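Local structure of CD180 antigen (Mus musculus, 3T6Q) at residues I552-N557 with Q577-T582; F150-L155 with L176-N181; E394-C399 with S419-L424. The protein may cooperate with MD-1 and TLR4 in the innate immune response of B cells to bacterial lipopolysaccharide and leads to NF-kappa-B activation. All coordinates share one frame; numbering follows the deposited sequence.

Contact 1: residues I552-N557 with Q577-T582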
loop_
_atom_site.group_PDB
_atom_site.type_symbol
_atom_site.label_atom_id
_atom_site.label_comp_id
_atom_site.label_asym_id
_atom_site.label_seq_id
_atom_site.Cartn_x
_atom_site.Cartn_y
_atom_site.Cartn_z
ATOM N N ILE A 552 -1.895 -47.517 23.149
ATOM C CA ILE A 552 -2.699 -47.193 24.319
ATOM C C ILE A 552 -2.304 -45.790 24.764
ATOM O O ILE A 552 -1.097 -45.467 24.817
ATOM C CB ILE A 552 -2.395 -48.182 25.458
ATOM C CG1 ILE A 552 -2.674 -49.607 25.011
ATOM C CG2 ILE A 552 -3.205 -47.876 26.717
ATOM C CD1 ILE A 552 -1.506 -50.490 25.309
ATOM N N ASN A 553 -3.306 -44.974 25.078
ATOM C CA ASN A 553 -3.101 -43.629 25.625
ATOM C C ASN A 553 -3.602 -43.589 27.071
ATOM O O ASN A 553 -4.802 -43.720 27.326
ATOM C CB ASN A 553 -3.816 -42.561 24.774
ATOM C CG ASN A 553 -3.354 -41.136 25.087
ATOM O OD1 ASN A 553 -3.038 -40.809 26.237
ATOM N ND2 ASN A 553 -3.363 -40.262 24.069
ATOM N N LEU A 554 -2.661 -43.420 28.006
ATOM C CA LEU A 554 -2.951 -43.335 29.430
ATOM C C LEU A 554 -2.611 -41.966 30.008
ATOM O O LEU A 554 -2.496 -41.811 31.231
ATOM C CB LEU A 554 -2.146 -44.427 30.155
ATOM C CG LEU A 554 -2.711 -45.829 30.022
ATOM C CD1 LEU A 554 -1.600 -46.856 30.313
ATOM C CD2 LEU A 554 -3.924 -45.967 30.961
ATOM N N ARG A 555 -2.445 -40.957 29.149
ATOM C CA ARG A 555 -2.169 -39.611 29.654
ATOM C C ARG A 555 -3.284 -39.113 30.624
ATOM O O ARG A 555 -4.450 -39.560 30.552
ATOM C CB ARG A 555 -1.991 -38.646 28.461
ATOM C CG ARG A 555 -3.300 -38.173 27.866
ATOM C CD ARG A 555 -3.013 -37.278 26.668
ATOM N NE ARG A 555 -2.601 -35.968 27.124
ATOM C CZ ARG A 555 -2.021 -35.052 26.352
ATOM N NH1 ARG A 555 -1.807 -35.296 25.073
ATOM N NH2 ARG A 555 -1.678 -33.881 26.861
ATOM N N GLN A 556 -2.895 -38.228 31.559
ATOM C CA GLN A 556 -3.828 -37.578 32.469
ATOM C C GLN A 556 -4.634 -38.598 33.289
ATOM O O GLN A 556 -5.837 -38.444 33.498
ATOM C CB GLN A 556 -4.716 -36.591 31.698
ATOM C CG GLN A 556 -3.939 -35.332 31.285
ATOM C CD GLN A 556 -4.738 -34.374 30.418
ATOM O OE1 GLN A 556 -4.665 -34.423 29.191
ATOM N NE2 GLN A 556 -5.497 -33.494 31.051
ATOM N N ASN A 557 -3.956 -39.673 33.692
ATOM C CA ASN A 557 -4.501 -40.548 34.746
ATOM C C ASN A 557 -3.734 -40.408 36.066
ATOM O O ASN A 557 -2.537 -40.099 36.046
ATOM C CB ASN A 557 -4.511 -41.996 34.269
ATOM C CG ASN A 557 -5.688 -42.273 33.374
ATOM O OD1 ASN A 557 -6.776 -42.560 33.854
ATOM N ND2 ASN A 557 -5.488 -42.138 32.056
ATOM N N GLN A 577 6.770 -48.375 22.748
ATOM C CA GLN A 577 6.315 -48.336 21.354
ATOM C C GLN A 577 4.779 -48.577 21.256
ATOM O O GLN A 577 4.176 -48.308 20.210
ATOM C CB GLN A 577 7.112 -49.358 20.506
ATOM C CG GLN A 577 6.674 -50.821 20.646
ATOM C CD GLN A 577 7.088 -51.489 21.969
ATOM O OE1 GLN A 577 7.860 -50.937 22.774
ATOM N NE2 GLN A 577 6.561 -52.690 22.201
ATOM N N LYS A 578 4.168 -49.119 22.320
ATOM C CA LYS A 578 2.699 -49.262 22.375
ATOM C C LYS A 578 2.024 -48.051 23.048
ATOM O O LYS A 578 0.819 -48.042 23.224
ATOM C CB LYS A 578 2.281 -50.556 23.083
ATOM C CG LYS A 578 2.794 -51.834 22.449
ATOM C CD LYS A 578 2.252 -53.061 23.171
ATOM C CE LYS A 578 2.861 -54.293 22.550
ATOM N NZ LYS A 578 2.125 -54.597 21.282
ATOM N N LEU A 579 2.781 -47.023 23.407
ATOM C CA LEU A 579 2.209 -45.947 24.220
ATOM C C LEU A 579 2.199 -44.622 23.505
ATOM O O LEU A 579 3.201 -44.238 22.916
ATOM C CB LEU A 579 2.906 -45.839 25.605
ATOM C CG LEU A 579 2.674 -47.054 26.544
ATOM C CD1 LEU A 579 3.803 -47.206 27.546
ATOM C CD2 LEU A 579 1.341 -46.964 27.271
ATOM N N GLU A 580 1.070 -43.922 23.591
ATOM C CA GLU A 580 0.872 -42.615 22.976
ATOM C C GLU A 580 0.835 -41.508 24.049
ATOM O O GLU A 580 0.270 -41.716 25.121
ATOM C CB GLU A 580 -0.472 -42.646 22.229
ATOM C CG GLU A 580 -0.825 -41.358 21.511
ATOM C CD GLU A 580 -2.163 -41.441 20.791
ATOM O OE1 GLU A 580 -2.155 -41.652 19.568
ATOM O OE2 GLU A 580 -3.221 -41.337 21.444
ATOM N N ASP A 581 1.399 -40.331 23.749
ATOM C CA ASP A 581 1.442 -39.209 24.704
ATOM C C ASP A 581 2.141 -39.603 26.042
ATOM O O ASP A 581 1.673 -39.203 27.128
ATOM C CB ASP A 581 0.016 -38.673 24.969
ATOM C CG ASP A 581 -0.590 -37.988 23.733
ATOM O OD1 ASP A 581 0.177 -37.732 22.800
ATOM O OD2 ASP A 581 -1.811 -37.718 23.673
ATOM N N THR A 582 3.228 -40.381 25.960
ATOM C CA THR A 582 4.053 -40.681 27.155
ATOM C C THR A 582 4.589 -39.443 27.899
ATOM O O THR A 582 4.754 -39.507 29.101
ATOM C CB THR A 582 5.229 -41.623 26.871
ATOM O OG1 THR A 582 6.115 -41.007 25.934
ATOM C CG2 THR A 582 4.719 -42.934 26.332
HETATM O O HOH W 1 0.168 -43.015 27.589
#
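Carboxylate oxygen OD2 of Asp-581 is gripped from opposite faces of its plane by Arg-555 and Asn-553. The salt bridge from Arg-555 NH1 to Asp-581 OD2 measures 2.8 Å. It leaves the guanidinium edge close to the guanidinium plane, while NH1 lies far out of the carboxylate plane (78°). From the other face Asn-553 ND2 donates to Asp-581 OD2 at 3.0 Å. The same amide nitrogen sends its second bond, 2.8 Å, to Glu-580 OE2, using the anti lone pair of that oxygen. With CG opposite the backbone N (chi1 -179°) and the rest extended, Glu-580 stretches out to the amide; Tyr-527 OH also bonds its OE2. The carbonyl end of Asn-553 is fixed too: OD1 accepts from Arg-555 N at 3.0 Å, closing an Asx turn. Three bonds thus set the amide's rotation. Parallel pairing of Ile-552 with Leu-579 rests on two backbone bonds, Ile-552 N to Lys-578 O (2.8 Å) and Glu-580 N to Ile-552 O (2.9 Å). Further on, Leu-554 N and Glu-580 O stand 4.5 Å apart, and one water bridges them. Away from the polar cluster, Leu-579 CD2 packs 4.2 Å from Leu-554 CD1. The pairing joins strand 551-553, at the end of the leucine-rich repeats, to the short, weakly bonded strand 579-580 within the LRRCT region; Asn-553 makes backbone bonds with Leu-528 and Leu-530 on its other flank, while Trp-571, Phe-568 and Tyr-572 of helix 566-574 touch Ile-552, Leu-554 and Leu-579 respectively.

Contact 2: residues F150-L155 with L176-N181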
loop_
_atom_site.group_PDB
_atom_site.type_symbol
_atom_site.label_atom_id
_atom_site.label_comp_id
_atom_site.label_asym_id
_atom_site.label_seq_id
_atom_site.Cartn_x
_atom_site.Cartn_y
_atom_site.Cartn_z
ATOM N N PHE A 150 8.335 -14.256 -18.559
ATOM C CA PHE A 150 8.066 -15.020 -17.352
ATOM C C PHE A 150 7.381 -16.325 -17.778
ATOM O O PHE A 150 6.353 -16.279 -18.449
ATOM C CB PHE A 150 7.221 -14.218 -16.357
ATOM C CG PHE A 150 6.639 -15.061 -15.265
ATOM C CD1 PHE A 150 7.412 -16.075 -14.656
ATOM C CD2 PHE A 150 5.322 -14.867 -14.854
ATOM C CE1 PHE A 150 6.870 -16.885 -13.664
ATOM C CE2 PHE A 150 4.779 -15.661 -13.848
ATOM C CZ PHE A 150 5.548 -16.674 -13.264
ATOM N N PRO A 151 7.977 -17.498 -17.443
ATOM C CA PRO A 151 7.312 -18.717 -17.931
ATOM C C PRO A 151 6.024 -19.000 -17.156
ATOM O O PRO A 151 5.960 -18.868 -15.929
ATOM C CB PRO A 151 8.371 -19.828 -17.738
ATOM C CG PRO A 151 9.659 -19.101 -17.524
ATOM C CD PRO A 151 9.281 -17.817 -16.829
ATOM N N THR A 152 5.002 -19.343 -17.910
ATOM C CA THR A 152 3.668 -19.445 -17.379
ATOM C C THR A 152 3.243 -20.899 -17.501
ATOM O O THR A 152 2.178 -21.274 -17.045
ATOM C CB THR A 152 2.714 -18.501 -18.143
ATOM O OG1 THR A 152 2.676 -18.882 -19.519
ATOM C CG2 THR A 152 3.190 -17.047 -18.064
ATOM N N GLU A 153 4.110 -21.735 -18.074
ATOM C CA GLU A 153 3.725 -23.099 -18.446
ATOM C C GLU A 153 3.315 -23.991 -17.296
ATOM O O GLU A 153 2.424 -24.829 -17.447
ATOM C CB GLU A 153 4.855 -23.770 -19.249
ATOM C CG GLU A 153 5.624 -22.788 -20.132
ATOM C CD GLU A 153 6.650 -23.463 -21.032
ATOM O OE1 GLU A 153 7.264 -24.480 -20.622
ATOM O OE2 GLU A 153 6.851 -22.968 -22.163
ATOM N N LYS A 154 3.966 -23.858 -16.139
ATOM C CA LYS A 154 3.596 -24.660 -14.975
ATOM C C LYS A 154 2.720 -23.845 -13.976
ATOM O O LYS A 154 2.339 -24.349 -12.937
ATOM C CB LYS A 154 4.856 -25.212 -14.292
ATOM C CG LYS A 154 5.723 -26.070 -15.249
ATOM C CD LYS A 154 5.502 -27.539 -14.979
ATOM C CE LYS A 154 4.958 -28.274 -16.192
ATOM N NZ LYS A 154 6.013 -28.662 -17.163
ATOM N N LEU A 155 2.390 -22.612 -14.332
ATOM C CA LEU A 155 1.573 -21.733 -13.423
ATOM C C LEU A 155 0.149 -22.276 -13.257
ATOM O O LEU A 155 -0.563 -22.446 -14.254
ATOM C CB LEU A 155 1.566 -20.302 -13.963
ATOM C CG LEU A 155 1.098 -19.184 -13.032
ATOM C CD1 LEU A 155 1.990 -19.063 -11.782
ATOM C CD2 LEU A 155 1.026 -17.890 -13.821
ATOM N N LEU A 176 -1.342 -14.609 -20.224
ATOM C CA LEU A 176 -1.600 -15.893 -19.531
ATOM C C LEU A 176 -1.804 -17.095 -20.453
ATOM O O LEU A 176 -2.035 -18.193 -19.954
ATOM C CB LEU A 176 -2.886 -15.820 -18.694
ATOM C CG LEU A 176 -3.196 -14.713 -17.711
ATOM C CD1 LEU A 176 -4.610 -14.884 -17.183
ATOM C CD2 LEU A 176 -2.193 -14.750 -16.572
ATOM N N GLN A 177 -1.787 -16.900 -21.777
ATOM C CA GLN A 177 -2.181 -17.994 -22.715
ATOM C C GLN A 177 -1.399 -19.327 -22.559
ATOM O O GLN A 177 -1.976 -20.413 -22.711
ATOM C CB GLN A 177 -2.226 -17.513 -24.186
ATOM C CG GLN A 177 -0.883 -17.012 -24.709
ATOM C CD GLN A 177 -0.948 -16.380 -26.089
ATOM O OE1 GLN A 177 -1.533 -15.306 -26.278
ATOM N NE2 GLN A 177 -0.313 -17.031 -27.059
ATOM N N GLN A 178 -0.107 -19.256 -22.239
ATOM C CA GLN A 178 0.692 -20.481 -22.060
ATOM C C GLN A 178 0.372 -21.305 -20.809
ATOM O O GLN A 178 0.672 -22.511 -20.743
ATOM C CB GLN A 178 2.190 -20.163 -22.138
ATOM C CG GLN A 178 2.825 -20.452 -23.495
ATOM C CD GLN A 178 1.901 -20.127 -24.663
ATOM O OE1 GLN A 178 1.505 -18.975 -24.859
ATOM N NE2 GLN A 178 1.545 -21.148 -25.442
ATOM N N ALA A 179 -0.237 -20.674 -19.803
ATOM C CA ALA A 179 -0.630 -21.413 -18.621
ATOM C C ALA A 179 -1.821 -22.272 -19.022
ATOM O O ALA A 179 -2.565 -21.891 -19.931
ATOM C CB ALA A 179 -0.999 -20.440 -17.478
ATOM N N THR A 180 -1.997 -23.426 -18.389
ATOM C CA THR A 180 -3.238 -24.211 -18.560
ATOM C C THR A 180 -3.882 -24.617 -17.221
ATOM O O THR A 180 -3.191 -24.885 -16.230
ATOM C CB THR A 180 -3.041 -25.514 -19.389
ATOM O OG1 THR A 180 -2.361 -26.480 -18.587
ATOM C CG2 THR A 180 -2.263 -25.275 -20.693
ATOM N N ASN A 181 -5.213 -24.710 -17.208
ATOM C CA ASN A 181 -5.952 -25.050 -15.989
ATOM C C ASN A 181 -5.752 -24.024 -14.836
ATOM O O ASN A 181 -5.599 -24.399 -13.689
ATOM C CB ASN A 181 -5.509 -26.425 -15.491
ATOM C CG ASN A 181 -6.676 -27.322 -15.180
ATOM O OD1 ASN A 181 -7.549 -27.522 -16.034
ATOM N ND2 ASN A 181 -6.689 -27.902 -13.979
HETATM O O HOH W 2 -0.129 -24.068 -16.389
HETATM O O HOH W 3 0.579 -25.009 -19.587
#
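Successive turns of the leucine-rich repeat solenoid meet here through the loops that lead into strands 157-159 and 182-185, with Thr-152 set against Gln-178 and Ala-179. Each loop contains a type I turn, Thr-152 to Leu-155 in one and Leu-176 to Ala-179 in the other. By CA separation the nearest pair is Glu-153 and Ala-179, 4.7 Å apart. Thr-152 carries its hydroxyl between the backbone N and the carbonyl carbon (chi1 61°), which turns OG1 onto the aliphatic start of Gln-178; OG1 to Gln-178 CB is a short 3.0 Å. Ala-179 N lies 3.4 Å from the same OG1, but the angle is too poor for a hydrogen bond. Leu-155 N closes its turn on Thr-152 O, and that oxygen also receives a bent CA-H...O contact from Ala-179 CA at 3.2 Å. Beside it, the methyl CB of Ala-179 stands 4.4 Å from Leu-155 CB, and Leu-155 continues inward onto Leu-182 of strand 182-185. Between residues 150-155 and 176-181 no direct polar bond is found, though Lys-156 NZ bonds Thr-180 O, and water links the two loops. One water lies within bonding distance of Glu-153 O and Gln-178 O. A second accepts from Thr-180 N at 2.8 Å and lies near both Glu-153 O and Leu-155 O, the latter at 2.7 Å.

Contact 3: residues E394-C399 with S419-L424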
loop_
_atom_site.group_PDB
_atom_site.type_symbol
_atom_site.label_atom_id
_atom_site.label_comp_id
_atom_site.label_asym_id
_atom_site.label_seq_id
_atom_site.Cartn_x
_atom_site.Cartn_y
_atom_site.Cartn_z
ATOM N N GLU A 394 -37.956 -48.265 12.803
ATOM C CA GLU A 394 -37.816 -48.069 11.351
ATOM C C GLU A 394 -38.118 -46.630 10.905
ATOM O O GLU A 394 -38.940 -46.373 10.018
ATOM C CB GLU A 394 -38.636 -49.074 10.554
ATOM C CG GLU A 394 -37.943 -49.390 9.243
ATOM C CD GLU A 394 -38.704 -50.412 8.430
ATOM O OE1 GLU A 394 -38.113 -50.963 7.473
ATOM O OE2 GLU A 394 -39.891 -50.639 8.745
ATOM N N ALA A 395 -37.417 -45.714 11.562
ATOM C CA ALA A 395 -37.550 -44.294 11.346
ATOM C C ALA A 395 -36.997 -43.837 9.984
ATOM O O ALA A 395 -37.255 -42.720 9.579
ATOM C CB ALA A 395 -36.868 -43.557 12.505
ATOM N N PHE A 396 -36.258 -44.710 9.278
ATOM C CA PHE A 396 -35.578 -44.353 8.053
ATOM C C PHE A 396 -35.954 -45.344 6.932
ATOM O O PHE A 396 -35.169 -45.604 6.032
ATOM C CB PHE A 396 -34.057 -44.236 8.302
ATOM C CG PHE A 396 -33.698 -43.158 9.321
ATOM C CD1 PHE A 396 -33.567 -41.823 8.922
ATOM C CD2 PHE A 396 -33.549 -43.469 10.676
ATOM C CE1 PHE A 396 -33.267 -40.821 9.863
ATOM C CE2 PHE A 396 -33.263 -42.491 11.610
ATOM C CZ PHE A 396 -33.115 -41.154 11.213
ATOM N N LYS A 397 -37.191 -45.837 6.982
ATOM C CA LYS A 397 -37.694 -46.794 5.990
ATOM C C LYS A 397 -37.662 -46.171 4.599
ATOM O O LYS A 397 -37.378 -46.862 3.632
ATOM C CB LYS A 397 -39.120 -47.223 6.339
ATOM C CG LYS A 397 -39.606 -48.352 5.432
ATOM C CD LYS A 397 -41.085 -48.646 5.614
ATOM C CE LYS A 397 -41.890 -47.770 4.668
ATOM N NZ LYS A 397 -43.232 -48.341 4.393
ATOM N N GLU A 398 -37.924 -44.865 4.504
ATOM C CA GLU A 398 -37.837 -44.143 3.220
ATOM C C GLU A 398 -36.440 -44.022 2.592
ATOM O O GLU A 398 -36.343 -43.749 1.387
ATOM C CB GLU A 398 -38.495 -42.753 3.317
ATOM C CG GLU A 398 -40.008 -42.795 3.531
ATOM C CD GLU A 398 -40.787 -43.451 2.372
ATOM O OE1 GLU A 398 -41.596 -44.355 2.641
ATOM O OE2 GLU A 398 -40.605 -43.066 1.192
ATOM N N CYS A 399 -35.378 -44.280 3.374
ATOM C CA CYS A 399 -34.003 -44.227 2.881
ATOM C C CYS A 399 -33.192 -45.437 3.240
ATOM O O CYS A 399 -32.191 -45.317 3.969
ATOM C CB CYS A 399 -33.247 -43.027 3.424
ATOM S SG CYS A 399 -34.206 -41.523 3.302
ATOM N N SER A 419 -36.697 -49.808 17.774
ATOM C CA SER A 419 -35.498 -49.959 16.936
ATOM C C SER A 419 -35.513 -48.968 15.761
ATOM O O SER A 419 -35.864 -49.330 14.653
ATOM C CB SER A 419 -35.353 -51.394 16.418
ATOM O OG SER A 419 -35.294 -52.290 17.499
ATOM N N PRO A 420 -35.088 -47.712 16.020
ATOM C CA PRO A 420 -35.295 -46.674 15.036
ATOM C C PRO A 420 -34.469 -46.855 13.779
ATOM O O PRO A 420 -34.901 -46.380 12.729
ATOM C CB PRO A 420 -34.918 -45.359 15.776
ATOM C CG PRO A 420 -34.271 -45.763 17.052
ATOM C CD PRO A 420 -34.555 -47.210 17.310
ATOM N N PHE A 421 -33.326 -47.558 13.878
ATOM C CA PHE A 421 -32.402 -47.742 12.732
ATOM C C PHE A 421 -32.578 -49.105 12.041
ATOM O O PHE A 421 -31.757 -49.507 11.216
ATOM C CB PHE A 421 -30.944 -47.580 13.216
ATOM C CG PHE A 421 -30.734 -46.357 14.040
ATOM C CD1 PHE A 421 -30.695 -45.093 13.434
ATOM C CD2 PHE A 421 -30.628 -46.451 15.431
ATOM C CE1 PHE A 421 -30.537 -43.955 14.218
ATOM C CE2 PHE A 421 -30.478 -45.312 16.216
ATOM C CZ PHE A 421 -30.432 -44.057 15.608
ATOM N N GLN A 422 -33.679 -49.772 12.336
ATOM C CA GLN A 422 -33.980 -51.091 11.775
ATOM C C GLN A 422 -33.926 -51.040 10.233
ATOM O O GLN A 422 -34.421 -50.095 9.666
ATOM C CB GLN A 422 -35.390 -51.466 12.214
ATOM C CG GLN A 422 -35.876 -52.821 11.752
ATOM C CD GLN A 422 -37.178 -53.212 12.432
ATOM O OE1 GLN A 422 -37.179 -53.579 13.597
ATOM N NE2 GLN A 422 -38.290 -53.113 11.709
ATOM N N ASN A 423 -33.360 -52.056 9.570
ATOM C CA ASN A 423 -33.347 -52.078 8.089
ATOM C C ASN A 423 -32.536 -50.902 7.459
ATOM O O ASN A 423 -32.806 -50.451 6.359
ATOM C CB ASN A 423 -34.787 -52.152 7.524
ATOM C CG ASN A 423 -35.512 -53.478 7.875
ATOM O OD1 ASN A 423 -34.884 -54.505 8.122
ATOM N ND2 ASN A 423 -36.841 -53.447 7.873
ATOM N N LEU A 424 -31.509 -50.439 8.164
ATOM C CA LEU A 424 -30.486 -49.621 7.534
ATOM C C LEU A 424 -29.245 -50.512 7.354
ATOM O O LEU A 424 -28.179 -50.291 7.964
ATOM C CB LEU A 424 -30.161 -48.386 8.381
ATOM C CG LEU A 424 -31.238 -47.294 8.381
ATOM C CD1 LEU A 424 -30.782 -46.142 9.304
ATOM C CD2 LEU A 424 -31.561 -46.805 6.964
HETATM O O HOH W 4 -34.807 -47.143 9.927
HETATM O O HOH W 5 -34.786 -48.558 5.718
#
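Phe-396 and Phe-421 form the tight side of this contact, running alongside each other with their rings heading in one direction and Phe-396 CE2 4.0 Å from Phe-421 CE1. Both have CG opposite the carbonyl carbon, Phe-396 at chi1 -61°, and both rings reach Leu-405 of strand 404-406. Leu-424 comes in from another direction: its CD2 is 3.8 Å from Phe-396 CB, and CD1 approaches the ring obliquely. Backbone bonds close the other end of this block, Glu-394 N to Ser-419 O at 3.0 Å and Ala-395 N to Pro-420 O at 2.9 Å. Ser-419 O also accepts from Gln-422 N, which arrives from the opposite face of its carbonyl plane and closes a type I turn. Between the loops, at the edge of the Phe-396 ring, a water accepts from Phe-396 N and donates to Pro-420 O and Gln-422 O. The two phenylalanines occupy equivalent places in repeats LRR 13 and LRR 14, consistent with the phenylalanine spine that runs through the loops of Toll-like receptor solenoids. A second water donates to Phe-396 O and, at 2.8 Å, to Asn-423 O. On the solvent side, the extended chain of Glu-394 runs to exposed Asn-423, whose ND2 donates to Glu-394 OE1 at 2.8 Å. That bond is almost straight (173°) and lies in the amide plane, yet strikes the carboxylate from above. Asn-423, with positive phi in the type II turn from Phe-421 to Leu-424, is carried to this position by the turn.

Along the chain the order is contact 2, contact 3, contact 1, each closing before the next opens. In every case 19 or 20 residues separate the two segments. Contacts 2 and 3 join neighbouring turns through loops outside the parallel strands, while contact 1 joins the end of the solenoid to its C-terminal cap by pairing strands 551-553 and 579-580. The centres of contacts 2 and 3 are about 53 Å apart, those of contacts 1 and 2 about 50 Å, and those of contacts 1 and 3 about 39 Å. None touches another. All three are local, each joining parts close in sequence; contact 2 lies across the chain's centre from both others.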